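Local coordinates for protein tylactone synthase starter module and modules 1 & 2 (Streptomyces fradiae, PDB 2Z5L) that probably reduces the beta-keto group of a polyketide intermediate with NADPH, as the first ketoreductase of tylosin biosynthesis, setting the chirality of the product, at residues Ser246-Pro258 and Leu464-Thr476. Numbering follows the deposited sequence.
Sequences SRAAAAGAASWQP and LLGAMGRNDVCVT
Ala-248 opens the contact by resting its CB against CG2 of Val-475, at the point where the chain leaves strand 239-247 and becomes the linker into what is probably the catalytic, NADPH-binding Rossmann-type subdomain, as in related ketoreductases, with strand 261-265 as its first strand. The linker then runs over the C-terminal end of helix 457-470. CB of Ala-249 lies over one face of the Arg-470 guanidinium, offset toward its rim and 3.4 Å from NH2. Next along the chain, the carbonyl O of Ala-250 accepts a weak hydrogen bond from Arg-470 NH1, short at 2.7 Å but bent to 117°. A turn at chi3 (45°) swings the guanidinium back to this carbonyl, while NE makes a long, weak salt bridge to OD1 of Asp-472, whose OD2 forms a salt bridge with Arg-28. Ala-251 presses its CA to within 3.5 Å of Arg-470 CD and starts a type II' turn that closes at Ala-254; Asp-25 accepts hydrogen bonds from the backbone N of Ala-251 and Gly-252. Beyond the turn the backbones come very close, for Gly-466 and Gly-469 present bare backbone to Ala-254 and Ser-255. Gly-466 CA makes a CA-H...O contact of 3.3 Å with Ala-254 O, and Ser-255 CA makes another with Leu-465 O. The indole of Trp-256 crosses the Met-468 side chain obliquely in a Met-aromatic contact, SD lying 4.8 Å from the centroid of the five-membered ring, with Leu-465 CD2 near the ring plane at the edge. The Met-468 chain bends at chi3, placing methyl CE over the six-membered ring, 3.8 Å from its centroid and 17° off the normal.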
loop_
_atom_site.group_PDB
_atom_site.type_symbol
_atom_site.label_atom_id
_atom_site.label_comp_id
_atom_site.label_asym_id
_atom_site.label_seq_id
_atom_site.Cartn_x
_atom_site.Cartn_y
_atom_site.Cartn_z
ATOM N N SER A 246 11.580 -5.946 -8.746
ATOM C CA SER A 246 12.975 -6.154 -9.105
ATOM C C SER A 246 13.929 -5.520 -8.091
ATOM O O SER A 246 13.680 -4.420 -7.598
ATOM C CB SER A 246 13.221 -5.575 -10.499
ATOM O OG SER A 246 12.426 -4.421 -10.720
ATOM N N ARG A 247 15.017 -6.217 -7.773
ATOM C CA ARG A 247 15.987 -5.694 -6.815
ATOM C C ARG A 247 16.343 -4.274 -7.233
ATOM O O ARG A 247 16.531 -3.998 -8.414
ATOM C CB ARG A 247 17.234 -6.586 -6.775
ATOM C CG ARG A 247 16.902 -8.045 -6.431
ATOM C CD ARG A 247 18.140 -8.893 -6.172
ATOM N NE ARG A 247 18.504 -8.944 -4.754
ATOM C CZ ARG A 247 18.425 -10.039 -3.996
ATOM N NH1 ARG A 247 17.999 -11.182 -4.506
ATOM N NH2 ARG A 247 18.769 -9.995 -2.720
ATOM N N ALA A 248 16.398 -3.365 -6.267
ATOM C CA ALA A 248 16.724 -1.983 -6.573
ATOM C C ALA A 248 18.233 -1.806 -6.562
ATOM O O ALA A 248 18.962 -2.673 -6.084
ATOM C CB ALA A 248 16.068 -1.049 -5.563
ATOM N N ALA A 249 18.697 -0.682 -7.091
ATOM C CA ALA A 249 20.119 -0.389 -7.144
ATOM C C ALA A 249 20.746 -0.482 -5.753
ATOM O O ALA A 249 20.070 -0.829 -4.779
ATOM C CB ALA A 249 20.330 1.002 -7.729
ATOM N N ALA A 250 22.037 -0.184 -5.653
ATOM C CA ALA A 250 22.711 -0.237 -4.356
ATOM C C ALA A 250 22.712 1.142 -3.716
ATOM O O ALA A 250 22.571 2.154 -4.401
ATOM C CB ALA A 250 24.144 -0.745 -4.516
ATOM N N ALA A 251 22.857 1.168 -2.397
ATOM C CA ALA A 251 22.893 2.413 -1.639
ATOM C C ALA A 251 24.355 2.800 -1.448
ATOM O O ALA A 251 24.695 3.979 -1.380
ATOM C CB ALA A 251 22.224 2.222 -0.287
ATOM N N GLY A 252 25.211 1.787 -1.365
ATOM C CA GLY A 252 26.628 2.020 -1.192
ATOM C C GLY A 252 26.971 2.855 0.025
ATOM O O GLY A 252 26.406 2.666 1.102
ATOM N N ALA A 253 27.899 3.789 -0.157
ATOM C CA ALA A 253 28.347 4.668 0.920
ATOM C C ALA A 253 27.362 5.797 1.172
ATOM O O ALA A 253 27.532 6.581 2.105
ATOM C CB ALA A 253 29.722 5.242 0.580
ATOM N N ALA A 254 26.337 5.885 0.333
ATOM C CA ALA A 254 25.343 6.939 0.480
ATOM C C ALA A 254 24.681 6.862 1.849
ATOM O O ALA A 254 24.322 5.781 2.315
ATOM C CB ALA A 254 24.290 6.824 -0.621
ATOM N N SER A 255 24.518 8.016 2.487
ATOM C CA SER A 255 23.891 8.075 3.794
ATOM C C SER A 255 23.294 9.449 4.031
ATOM O O SER A 255 23.454 10.353 3.216
ATOM C CB SER A 255 24.909 7.754 4.891
ATOM O OG SER A 255 24.309 7.812 6.170
ATOM N N TRP A 256 22.600 9.607 5.148
ATOM C CA TRP A 256 21.981 10.883 5.455
ATOM C C TRP A 256 22.384 11.289 6.873
ATOM O O TRP A 256 22.565 10.434 7.741
ATOM C CB TRP A 256 20.454 10.745 5.332
ATOM C CG TRP A 256 19.719 12.039 5.331
ATOM C CD1 TRP A 256 19.619 12.926 4.304
ATOM C CD2 TRP A 256 19.016 12.618 6.433
ATOM N NE1 TRP A 256 18.897 14.028 4.698
ATOM C CE2 TRP A 256 18.516 13.865 6.002
ATOM C CE3 TRP A 256 18.762 12.202 7.749
ATOM C CZ2 TRP A 256 17.774 14.705 6.839
ATOM C CZ3 TRP A 256 18.027 13.032 8.580
ATOM C CH2 TRP A 256 17.541 14.274 8.121
ATOM N N GLN A 257 22.548 12.589 7.100
ATOM C CA GLN A 257 22.910 13.086 8.423
ATOM C C GLN A 257 21.884 14.087 8.936
ATOM O O GLN A 257 21.628 15.108 8.306
ATOM C CB GLN A 257 24.292 13.735 8.400
ATOM C CG GLN A 257 25.437 12.749 8.551
ATOM C CD GLN A 257 26.796 13.440 8.610
ATOM O OE1 GLN A 257 27.027 14.325 9.444
ATOM N NE2 GLN A 257 27.703 13.039 7.722
ATOM N N PRO A 258 21.285 13.802 10.101
ATOM C CA PRO A 258 20.275 14.669 10.717
ATOM C C PRO A 258 20.828 16.025 11.155
ATOM O O PRO A 258 21.997 16.130 11.523
ATOM C CB PRO A 258 19.802 13.837 11.902
ATOM C CG PRO A 258 21.069 13.152 12.323
ATOM C CD PRO A 258 21.597 12.666 10.989
ATOM N N LEU A 464 17.777 2.725 5.913
ATOM C CA LEU A 464 16.967 3.934 5.798
ATOM C C LEU A 464 17.874 5.089 5.399
ATOM O O LEU A 464 17.641 5.771 4.399
ATOM C CB LEU A 464 16.292 4.260 7.136
ATOM C CG LEU A 464 15.511 5.579 7.207
ATOM C CD1 LEU A 464 14.426 5.583 6.161
ATOM C CD2 LEU A 464 14.917 5.757 8.601
ATOM N N LEU A 465 18.917 5.299 6.198
ATOM C CA LEU A 465 19.872 6.361 5.926
ATOM C C LEU A 465 20.482 6.173 4.534
ATOM O O LEU A 465 20.751 7.146 3.819
ATOM C CB LEU A 465 20.964 6.377 7.000
ATOM C CG LEU A 465 20.430 6.627 8.423
ATOM C CD1 LEU A 465 21.592 6.804 9.389
ATOM C CD2 LEU A 465 19.544 7.868 8.428
ATOM N N GLY A 466 20.673 4.916 4.144
ATOM C CA GLY A 466 21.228 4.625 2.834
ATOM C C GLY A 466 20.255 4.995 1.727
ATOM O O GLY A 466 20.628 5.586 0.720
ATOM N N ALA A 467 18.993 4.638 1.925
ATOM C CA ALA A 467 17.960 4.931 0.956
ATOM C C ALA A 467 17.790 6.432 0.847
ATOM O O ALA A 467 17.603 6.969 -0.248
ATOM C CB ALA A 467 16.637 4.283 1.379
ATOM N N MET A 468 17.843 7.110 1.992
ATOM C CA MET A 468 17.694 8.563 2.031
ATOM C C MET A 468 18.858 9.248 1.319
ATOM O O MET A 468 18.720 10.358 0.796
ATOM C CB MET A 468 17.586 9.050 3.483
ATOM C CG MET A 468 16.234 8.785 4.133
ATOM S SD MET A 468 16.258 9.277 5.886
ATOM C CE MET A 468 15.782 11.030 5.744
ATOM N N GLY A 469 20.003 8.577 1.296
ATOM C CA GLY A 469 21.157 9.130 0.611
ATOM C C GLY A 469 20.899 9.117 -0.890
ATOM O O GLY A 469 21.085 10.123 -1.564
ATOM N N ARG A 470 20.461 7.970 -1.407
ATOM C CA ARG A 470 20.176 7.819 -2.829
ATOM C C ARG A 470 19.040 8.743 -3.253
ATOM O O ARG A 470 18.827 8.984 -4.447
ATOM C CB ARG A 470 19.766 6.383 -3.143
ATOM C CG ARG A 470 20.857 5.349 -2.952
ATOM C CD ARG A 470 20.335 3.992 -3.371
ATOM N NE ARG A 470 19.617 4.073 -4.649
ATOM C CZ ARG A 470 20.207 4.148 -5.841
ATOM N NH1 ARG A 470 21.532 4.146 -5.926
ATOM N NH2 ARG A 470 19.475 4.229 -6.947
ATOM N N ASN A 471 18.322 9.244 -2.255
ATOM C CA ASN A 471 17.173 10.112 -2.435
ATOM C C ASN A 471 16.035 9.334 -3.091
ATOM O O ASN A 471 15.367 9.841 -3.988
ATOM C CB ASN A 471 17.514 11.328 -3.291
ATOM C CG ASN A 471 16.938 12.609 -2.719
ATOM O OD1 ASN A 471 15.847 13.046 -3.117
ATOM N ND2 ASN A 471 17.672 13.231 -1.797
ATOM N N ASP A 472 15.826 8.101 -2.645
ATOM C CA ASP A 472 14.766 7.269 -3.190
ATOM C C ASP A 472 13.387 7.887 -2.980
ATOM O O ASP A 472 13.191 8.719 -2.089
ATOM C CB ASP A 472 14.758 5.884 -2.529
ATOM C CG ASP A 472 16.020 5.097 -2.776
ATOM O OD1 ASP A 472 16.396 4.895 -3.954
ATOM O OD2 ASP A 472 16.628 4.656 -1.780
ATOM N N VAL A 473 12.439 7.469 -3.819
ATOM C CA VAL A 473 11.054 7.909 -3.725
ATOM C C VAL A 473 10.331 6.755 -3.033
ATOM O O VAL A 473 9.710 6.937 -1.988
ATOM C CB VAL A 473 10.447 8.177 -5.124
ATOM C CG1 VAL A 473 8.940 8.388 -5.015
ATOM C CG2 VAL A 473 11.096 9.432 -5.732
ATOM N N CYS A 474 10.423 5.563 -3.611
ATOM C CA CYS A 474 9.819 4.384 -3.002
ATOM C C CYS A 474 10.774 3.232 -3.193
ATOM O O CYS A 474 11.333 3.040 -4.273
ATOM C CB CYS A 474 8.463 4.023 -3.630
ATOM S SG CYS A 474 7.072 5.038 -3.081
ATOM N N VAL A 475 10.974 2.475 -2.131
ATOM C CA VAL A 475 11.854 1.336 -2.190
ATOM C C VAL A 475 11.376 0.356 -1.152
ATOM O O VAL A 475 10.798 0.755 -0.140
ATOM C CB VAL A 475 13.323 1.740 -1.898
ATOM C CG1 VAL A 475 13.441 2.336 -0.498
ATOM C CG2 VAL A 475 14.237 0.533 -2.051
ATOM N N THR A 476 11.586 -0.927 -1.429
ATOM C CA THR A 476 11.201 -1.984 -0.514
ATOM C C THR A 476 12.482 -2.504 0.106
ATOM O O THR A 476 13.376 -2.991 -0.593
ATOM C CB THR A 476 10.505 -3.174 -1.239
ATOM O OG1 THR A 476 9.280 -2.736 -1.837
ATOM C CG2 THR A 476 10.194 -4.289 -0.252
#